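Local coordinates for protein UTP-glucose-1-phosphate uridylyltransferase 2 (Trypanosoma brucei, PDB 3GUE) that probably catalyses the reversible transfer of a uridylyl group from UTP to glucose 1-phosphate, giving UDP-glucose and diphosphate, at residues 244-258 with 292-306. Numbering follows the deposited sequence.
With UPG (uridine-5'-diphosphate-glucose), chain C; SO4 (sulfate ion), chain G.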
loop_
_atom_site.group_PDB
_atom_site.type_symbol
_atom_site.label_atom_id
_atom_site.label_comp_id
_atom_site.label_asym_id
_atom_site.label_seq_id
_atom_site.Cartn_x
_atom_site.Cartn_y
_atom_site.Cartn_z
ATOM N N MET A 244 -1.894 10.446 -10.302
ATOM C CA MET A 244 -1.782 9.027 -9.916
ATOM C C MET A 244 -1.078 8.179 -10.982
ATOM O O MET A 244 -1.497 8.182 -12.135
ATOM C CB MET A 244 -3.195 8.454 -9.726
ATOM C CG MET A 244 -3.207 6.945 -9.489
ATOM S SD MET A 244 -4.854 6.242 -9.425
ATOM C CE MET A 244 -5.490 6.970 -7.909
ATOM N N GLU A 245 -0.031 7.434 -10.612
ATOM C CA GLU A 245 0.562 6.476 -11.537
ATOM C C GLU A 245 -0.264 5.189 -11.470
ATOM O O GLU A 245 -0.595 4.751 -10.377
ATOM C CB GLU A 245 2.044 6.185 -11.197
ATOM C CG GLU A 245 2.985 7.386 -11.083
ATOM C CD GLU A 245 4.441 6.934 -11.047
ATOM O OE1 GLU A 245 4.675 5.720 -10.810
ATOM O OE2 GLU A 245 5.344 7.772 -11.294
ATOM N N VAL A 246 -0.662 4.653 -12.626
ATOM C CA VAL A 246 -1.320 3.337 -12.730
ATOM C C VAL A 246 -0.522 2.400 -13.644
ATOM O O VAL A 246 0.253 2.856 -14.491
ATOM C CB VAL A 246 -2.775 3.433 -13.270
ATOM C CG1 VAL A 246 -3.672 4.245 -12.339
ATOM C CG2 VAL A 246 -2.809 4.004 -14.712
ATOM N N CYS A 247 -0.733 1.087 -13.485
ATOM C CA CYS A 247 -0.184 0.100 -14.404
ATOM C C CYS A 247 -1.313 -0.640 -15.127
ATOM O O CYS A 247 -2.427 -0.804 -14.590
ATOM C CB CYS A 247 0.701 -0.906 -13.639
ATOM S SG CYS A 247 2.264 -0.234 -12.938
ATOM N N ARG A 248 -1.025 -1.089 -16.345
ATOM C CA ARG A 248 -1.814 -2.131 -16.978
ATOM C C ARG A 248 -1.867 -3.302 -15.982
ATOM O O ARG A 248 -0.842 -3.911 -15.630
ATOM C CB ARG A 248 -1.205 -2.525 -18.346
ATOM C CG ARG A 248 -1.726 -3.831 -18.972
ATOM C CD ARG A 248 -3.137 -3.683 -19.509
ATOM N NE ARG A 248 -3.627 -4.892 -20.181
ATOM C CZ ARG A 248 -4.831 -5.008 -20.741
ATOM N NH1 ARG A 248 -5.673 -3.981 -20.727
ATOM N NH2 ARG A 248 -5.201 -6.154 -21.323
ATOM N N ARG A 249 -3.068 -3.548 -15.474
ATOM C CA ARG A 249 -3.310 -4.615 -14.537
ATOM C C ARG A 249 -2.878 -5.979 -15.098
ATOM O O ARG A 249 -3.076 -6.252 -16.275
ATOM C CB ARG A 249 -4.783 -4.653 -14.160
ATOM C CG ARG A 249 -5.060 -5.297 -12.806
ATOM C CD ARG A 249 -6.529 -5.170 -12.512
ATOM N NE ARG A 249 -6.935 -5.769 -11.242
ATOM C CZ ARG A 249 -8.199 -5.888 -10.863
ATOM N NH1 ARG A 249 -9.176 -5.429 -11.649
ATOM N NH2 ARG A 249 -8.487 -6.430 -9.696
ATOM N N THR A 250 -2.291 -6.804 -14.224
ATOM C CA THR A 250 -1.879 -8.179 -14.524
ATOM C C THR A 250 -2.686 -9.152 -13.665
ATOM O O THR A 250 -3.428 -8.742 -12.765
ATOM C CB THR A 250 -0.367 -8.413 -14.233
ATOM O OG1 THR A 250 -0.107 -8.206 -12.836
ATOM C CG2 THR A 250 0.517 -7.467 -15.061
ATOM N N GLU A 251 -2.535 -10.445 -13.929
ATOM C CA GLU A 251 -3.205 -11.476 -13.145
ATOM C C GLU A 251 -2.803 -11.454 -11.651
ATOM O O GLU A 251 -3.604 -11.825 -10.785
ATOM C CB GLU A 251 -2.929 -12.842 -13.767
ATOM C CG GLU A 251 -4.089 -13.810 -13.701
ATOM C CD GLU A 251 -3.664 -15.252 -13.929
ATOM O OE1 GLU A 251 -2.869 -15.517 -14.867
ATOM O OE2 GLU A 251 -4.130 -16.130 -13.164
ATOM N N SER A 252 -1.584 -10.992 -11.351
ATOM C CA SER A 252 -1.134 -10.827 -9.962
ATOM C C SER A 252 -1.783 -9.645 -9.190
ATOM O O SER A 252 -1.657 -9.553 -7.970
ATOM C CB SER A 252 0.398 -10.729 -9.911
ATOM O OG SER A 252 0.858 -9.534 -10.510
ATOM N N ASP A 253 -2.474 -8.733 -9.871
ATOM C CA ASP A 253 -3.033 -7.555 -9.157
ATOM C C ASP A 253 -4.441 -7.901 -8.677
ATOM O O ASP A 253 -5.419 -7.710 -9.412
ATOM C CB ASP A 253 -3.039 -6.276 -10.012
ATOM C CG ASP A 253 -1.654 -5.924 -10.586
ATOM O OD1 ASP A 253 -0.661 -5.866 -9.823
ATOM O OD2 ASP A 253 -1.570 -5.698 -11.808
ATOM N N LYS A 254 -4.539 -8.394 -7.441
ATOM C CA LYS A 254 -5.813 -8.924 -6.910
ATOM C C LYS A 254 -6.345 -8.115 -5.725
ATOM O O LYS A 254 -7.576 -8.065 -5.465
ATOM C CB LYS A 254 -5.616 -10.357 -6.469
ATOM C CG LYS A 254 -5.408 -11.316 -7.618
ATOM C CD LYS A 254 -5.218 -12.723 -7.118
ATOM C CE LYS A 254 -4.989 -13.681 -8.279
ATOM N NZ LYS A 254 -5.945 -13.476 -9.440
ATOM N N LYS A 255 -5.398 -7.524 -5.001
ATOM C CA LYS A 255 -5.679 -6.710 -3.819
ATOM C C LYS A 255 -5.107 -5.289 -3.979
ATOM O O LYS A 255 -3.924 -5.100 -4.250
ATOM C CB LYS A 255 -5.103 -7.399 -2.546
ATOM C CG LYS A 255 -5.811 -8.751 -2.206
ATOM C CD LYS A 255 -5.158 -9.437 -0.977
ATOM C CE LYS A 255 -5.514 -8.766 0.367
ATOM N NZ LYS A 255 -4.614 -9.265 1.501
ATOM N N GLY A 256 -5.984 -4.306 -3.822
ATOM C CA GLY A 256 -5.645 -2.899 -3.938
ATOM C C GLY A 256 -6.836 -2.224 -4.585
ATOM O O GLY A 256 -7.976 -2.580 -4.309
ATOM N N GLY A 257 -6.584 -1.242 -5.447
ATOM C CA GLY A 257 -7.662 -0.540 -6.132
ATOM C C GLY A 257 -7.499 -0.346 -7.629
ATOM O O GLY A 257 -6.397 -0.153 -8.112
ATOM N N HIS A 258 -8.608 -0.424 -8.348
ATOM C CA HIS A 258 -8.652 -0.048 -9.767
ATOM C C HIS A 258 -9.445 1.234 -9.949
ATOM O O HIS A 258 -10.310 1.580 -9.126
ATOM C CB HIS A 258 -9.246 -1.163 -10.645
ATOM C CG HIS A 258 -10.702 -1.412 -10.409
ATOM N ND1 HIS A 258 -11.691 -0.678 -11.026
ATOM C CD2 HIS A 258 -11.338 -2.303 -9.611
ATOM C CE1 HIS A 258 -12.875 -1.118 -10.636
ATOM N NE2 HIS A 258 -12.691 -2.100 -9.776
ATOM N N PHE A 292 -14.738 -7.159 -10.011
ATOM C CA PHE A 292 -13.564 -6.475 -9.452
ATOM C C PHE A 292 -12.276 -7.118 -9.970
ATOM O O PHE A 292 -11.274 -6.416 -10.152
ATOM C CB PHE A 292 -13.592 -6.441 -7.909
ATOM C CG PHE A 292 -12.407 -5.723 -7.274
ATOM C CD1 PHE A 292 -12.500 -4.381 -6.936
ATOM C CD2 PHE A 292 -11.215 -6.418 -6.977
ATOM C CE1 PHE A 292 -11.425 -3.710 -6.351
ATOM C CE2 PHE A 292 -10.141 -5.777 -6.370
ATOM C CZ PHE A 292 -10.237 -4.407 -6.055
ATOM N N GLN A 293 -12.335 -8.435 -10.222
ATOM C CA GLN A 293 -11.159 -9.262 -10.614
ATOM C C GLN A 293 -11.054 -9.549 -12.117
ATOM O O GLN A 293 -10.172 -10.279 -12.564
ATOM C CB GLN A 293 -11.086 -10.570 -9.808
ATOM C CG GLN A 293 -10.925 -10.394 -8.295
ATOM C CD GLN A 293 -9.532 -9.933 -7.883
ATOM O OE1 GLN A 293 -8.624 -9.802 -8.709
ATOM N NE2 GLN A 293 -9.347 -9.739 -6.588
ATOM N N ASN A 294 -11.946 -8.951 -12.893
ATOM C CA ASN A 294 -11.831 -8.950 -14.346
ATOM C C ASN A 294 -10.747 -7.933 -14.758
ATOM O O ASN A 294 -11.020 -6.745 -14.821
ATOM C CB ASN A 294 -13.197 -8.592 -14.943
ATOM C CG ASN A 294 -13.258 -8.784 -16.435
ATOM O OD1 ASN A 294 -12.251 -8.685 -17.128
ATOM N ND2 ASN A 294 -14.459 -9.058 -16.947
ATOM N N ILE A 295 -9.519 -8.397 -15.021
ATOM C CA ILE A 295 -8.394 -7.479 -15.269
ATOM C C ILE A 295 -8.476 -6.817 -16.652
ATOM O O ILE A 295 -7.793 -5.810 -16.907
ATOM C CB ILE A 295 -7.005 -8.148 -15.080
ATOM C CG1 ILE A 295 -6.739 -9.199 -16.184
ATOM C CG2 ILE A 295 -6.850 -8.719 -13.645
ATOM C CD1 ILE A 295 -5.307 -9.703 -16.199
ATOM N N ALA A 296 -9.326 -7.377 -17.514
ATOM C CA ALA A 296 -9.496 -6.884 -18.876
ATOM C C ALA A 296 -10.492 -5.723 -18.895
ATOM O O ALA A 296 -10.314 -4.777 -19.647
ATOM C CB ALA A 296 -9.958 -8.005 -19.785
ATOM N N LYS A 297 -11.531 -5.816 -18.053
ATOM C CA LYS A 297 -12.517 -4.744 -17.884
ATOM C C LYS A 297 -11.976 -3.572 -17.055
ATOM O O LYS A 297 -12.070 -2.400 -17.454
ATOM C CB LYS A 297 -13.792 -5.305 -17.243
ATOM C CG LYS A 297 -15.018 -4.425 -17.412
ATOM C CD LYS A 297 -16.062 -4.741 -16.365
ATOM C CE LYS A 297 -17.385 -4.086 -16.716
ATOM N NZ LYS A 297 -18.516 -4.630 -15.902
ATOM N N HIS A 298 -11.424 -3.903 -15.883
ATOM C CA HIS A 298 -10.855 -2.932 -14.979
ATOM C C HIS A 298 -9.336 -3.123 -14.990
ATOM O O HIS A 298 -8.766 -3.737 -14.092
ATOM C CB HIS A 298 -11.464 -3.108 -13.584
ATOM C CG HIS A 298 -12.950 -2.926 -13.566
ATOM N ND1 HIS A 298 -13.555 -1.719 -13.848
ATOM C CD2 HIS A 298 -13.952 -3.806 -13.352
ATOM C CE1 HIS A 298 -14.863 -1.853 -13.749
ATOM N NE2 HIS A 298 -15.131 -3.113 -13.463
ATOM N N CYS A 299 -8.726 -2.580 -16.048
ATOM C CA CYS A 299 -7.338 -2.810 -16.465
ATOM C C CYS A 299 -6.318 -1.786 -15.999
ATOM O O CYS A 299 -5.111 -1.945 -16.249
ATOM C CB CYS A 299 -7.274 -2.867 -18.003
ATOM S SG CYS A 299 -8.006 -1.455 -18.862
ATOM N N PHE A 300 -6.792 -0.727 -15.349
ATOM C CA PHE A 300 -5.895 0.300 -14.821
ATOM C C PHE A 300 -5.817 0.261 -13.290
ATOM O O PHE A 300 -6.749 0.645 -12.581
ATOM C CB PHE A 300 -6.265 1.682 -15.360
ATOM C CG PHE A 300 -6.179 1.784 -16.855
ATOM C CD1 PHE A 300 -4.969 1.588 -17.515
ATOM C CD2 PHE A 300 -7.314 2.050 -17.607
ATOM C CE1 PHE A 300 -4.897 1.659 -18.897
ATOM C CE2 PHE A 300 -7.248 2.162 -19.013
ATOM C CZ PHE A 300 -6.039 1.959 -19.654
ATOM N N PHE A 301 -4.682 -0.232 -12.797
ATOM C CA PHE A 301 -4.512 -0.550 -11.374
ATOM C C PHE A 301 -3.634 0.509 -10.719
ATOM O O PHE A 301 -2.527 0.754 -11.162
ATOM C CB PHE A 301 -3.868 -1.951 -11.230
ATOM C CG PHE A 301 -4.177 -2.650 -9.925
ATOM C CD1 PHE A 301 -5.425 -3.240 -9.701
ATOM C CD2 PHE A 301 -3.211 -2.759 -8.939
ATOM C CE1 PHE A 301 -5.688 -3.893 -8.510
ATOM C CE2 PHE A 301 -3.476 -3.413 -7.745
ATOM C CZ PHE A 301 -4.700 -3.986 -7.527
ATOM N N ASN A 302 -4.152 1.119 -9.652
ATOM C CA ASN A 302 -3.409 2.095 -8.869
ATOM C C ASN A 302 -2.129 1.508 -8.220
ATOM O O ASN A 302 -2.189 0.501 -7.501
ATOM C CB ASN A 302 -4.335 2.696 -7.798
ATOM C CG ASN A 302 -3.633 3.687 -6.913
ATOM O OD1 ASN A 302 -2.668 4.390 -7.351
ATOM N ND2 ASN A 302 -4.100 3.784 -5.646
ATOM N N THR A 303 -0.990 2.140 -8.509
ATOM C CA THR A 303 0.299 1.771 -7.932
ATOM C C THR A 303 0.438 2.382 -6.531
ATOM O O THR A 303 1.273 1.945 -5.754
ATOM C CB THR A 303 1.489 2.268 -8.768
ATOM O OG1 THR A 303 1.559 3.698 -8.704
ATOM C CG2 THR A 303 1.438 1.805 -10.256
ATOM N N ASN A 304 -0.374 3.406 -6.248
ATOM C CA ASN A 304 -0.278 4.262 -5.032
ATOM C C ASN A 304 1.004 5.150 -5.032
ATOM O O ASN A 304 1.340 5.771 -4.031
ATOM C CB ASN A 304 -0.499 3.466 -3.709
ATOM C CG ASN A 304 -1.527 4.164 -2.744
ATOM O OD1 ASN A 304 -2.380 4.942 -3.194
ATOM N ND2 ASN A 304 -1.420 3.900 -1.432
ATOM N N ASN A 305 1.717 5.166 -6.164
ATOM C CA ASN A 305 2.720 6.188 -6.457
ATOM C C ASN A 305 1.905 7.438 -6.839
ATOM O O ASN A 305 1.408 7.538 -7.984
ATOM C CB ASN A 305 3.609 5.806 -7.666
ATOM C CG ASN A 305 4.414 4.487 -7.473
ATOM O OD1 ASN A 305 4.615 3.987 -6.367
ATOM N ND2 ASN A 305 4.880 3.942 -8.586
ATOM N N ILE A 306 1.776 8.374 -5.903
ATOM C CA ILE A 306 0.955 9.586 -6.106
ATOM C C ILE A 306 1.748 10.873 -5.870
ATOM O O ILE A 306 2.373 11.037 -4.832
ATOM C CB ILE A 306 -0.276 9.632 -5.141
ATOM C CG1 ILE A 306 -1.062 8.310 -5.106
ATOM C CG2 ILE A 306 -1.156 10.818 -5.448
ATOM C CD1 ILE A 306 -1.661 7.930 -6.419
HETATM N N1 UPG C . -0.520 2.416 5.498
HETATM C C2 UPG C . -0.354 3.549 6.319
HETATM N N3 UPG C . -1.406 3.887 7.152
HETATM C C4 UPG C . -2.583 3.179 7.206
HETATM C C5 UPG C . -2.764 2.063 6.379
HETATM C C6 UPG C . -1.743 1.674 5.518
HETATM O O2 UPG C . 0.673 4.242 6.368
HETATM O O4 UPG C . -3.450 3.566 8.002
HETATM C C1C UPG C . 0.586 2.007 4.573
HETATM C C2C UPG C . 1.047 0.548 4.515
HETATM O O2C UPG C . 1.962 0.258 5.580
HETATM C C3C UPG C . 1.764 0.553 3.167
HETATM C C4C UPG C . 0.869 1.447 2.324
HETATM O O4C UPG C . 0.105 2.273 3.243
HETATM O O3C UPG C . 3.026 1.202 3.316
HETATM C C5C UPG C . -0.151 0.614 1.481
HETATM O O5C UPG C . -1.117 -0.049 2.252
HETATM P PA UPG C . -1.586 -1.550 1.887
HETATM O O1A UPG C . -0.318 -2.303 1.670
HETATM O O2A UPG C . -2.576 -2.060 2.842
HETATM O O3A UPG C . -2.281 -1.330 0.412
HETATM P PB UPG C . -3.839 -0.985 0.095
HETATM O O1B UPG C . -4.218 0.194 0.892
HETATM O O2B UPG C . -4.686 -2.218 0.145
HETATM O O3B UPG C . -3.697 -0.657 -1.470
HETATM C "C1'" UPG C . -2.910 0.520 -1.881
HETATM C "C2'" UPG C . -3.814 1.468 -2.656
HETATM C "C3'" UPG C . -4.386 0.695 -3.838
HETATM C "C4'" UPG C . -3.228 0.222 -4.731
HETATM C "C5'" UPG C . -2.238 -0.645 -3.912
HETATM C "C6'" UPG C . -0.956 -0.851 -4.676
HETATM O "O2'" UPG C . -4.892 1.952 -1.834
HETATM O "O3'" UPG C . -5.313 1.518 -4.525
HETATM O "O4'" UPG C . -3.719 -0.520 -5.836
HETATM O "O5'" UPG C . -1.827 -0.005 -2.673
HETATM O "O6'" UPG C . -0.230 -1.935 -4.094
HETATM S S SO4 G . -18.082 -8.836 -15.730
HETATM O O1 SO4 G . -19.187 -9.718 -15.325
HETATM O O2 SO4 G . -18.104 -8.674 -17.185
HETATM O O3 SO4 G . -18.239 -7.536 -15.074
HETATM O O4 SO4 G . -16.828 -9.429 -15.270
HETATM O O HOH W 1 -5.326 -5.946 -17.893
#
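Part of the glucose end of the UDP-glucose site in this GT-A-type nucleotidyltransferase is lined by strand 300-306, paired antiparallel with 244-248 in the central mixed sheet, and by Gly257 at the start of strand 257-262. Cys247 and Phe301 form a hydrogen-bonded pair, and a beta bulge shifts the register by two between Val246 and Met244. At the bulge Glu245 O takes two bonds from Thr303, from N and from OG1 (2.9 Å), both on the same face of its carbonyl plane. Asn305 ND2 meets Glu245 OE1 at 2.9 Å from above the carboxylate plane, while OE2 of that glutamate pairs with Arg371.

Beyond the strands, Arg249 reaches past Phe301 with CG anti to the backbone N (chi1 -156°) and the chain extended to NE. Its guanidinium lies edge-on to two carbonyls: NH1 and NH2 both hold Phe292 O, each at 2.8 Å, and NH1 also holds His298 O on a lone pair. NE turns back to Asp253 O, tying the Thr250-Asp253 type I turn to the same group. The Phe301 ring is sandwiched, with Asp253 CB centred over one face, 3.5 Å from the centroid, and Gly257 O over the other. Asp253 OD1 salt-bridges Arg369. Nearby, His258 and His298 form an offset stack (centroids 4.2 Å apart, planes at 28°), and Phe292 touches His258 obliquely.

Gly257 O accepts Asn302 N, joining strand 257-262 to strand 300-309 beside the sugar. O4' of UDP-glucose receives Gly257 N at 3.0 Å and donates an unusually short bond to Asn302 O; Asn302 ND2 reaches O3' of UDP-glucose at 2.8 Å. Both segments thus meet at O4' through backbone atoms, and the arginine's bonds to carbonyls at the end of helix 289-292 and in the following loop probably steady the turn leading to Gly257.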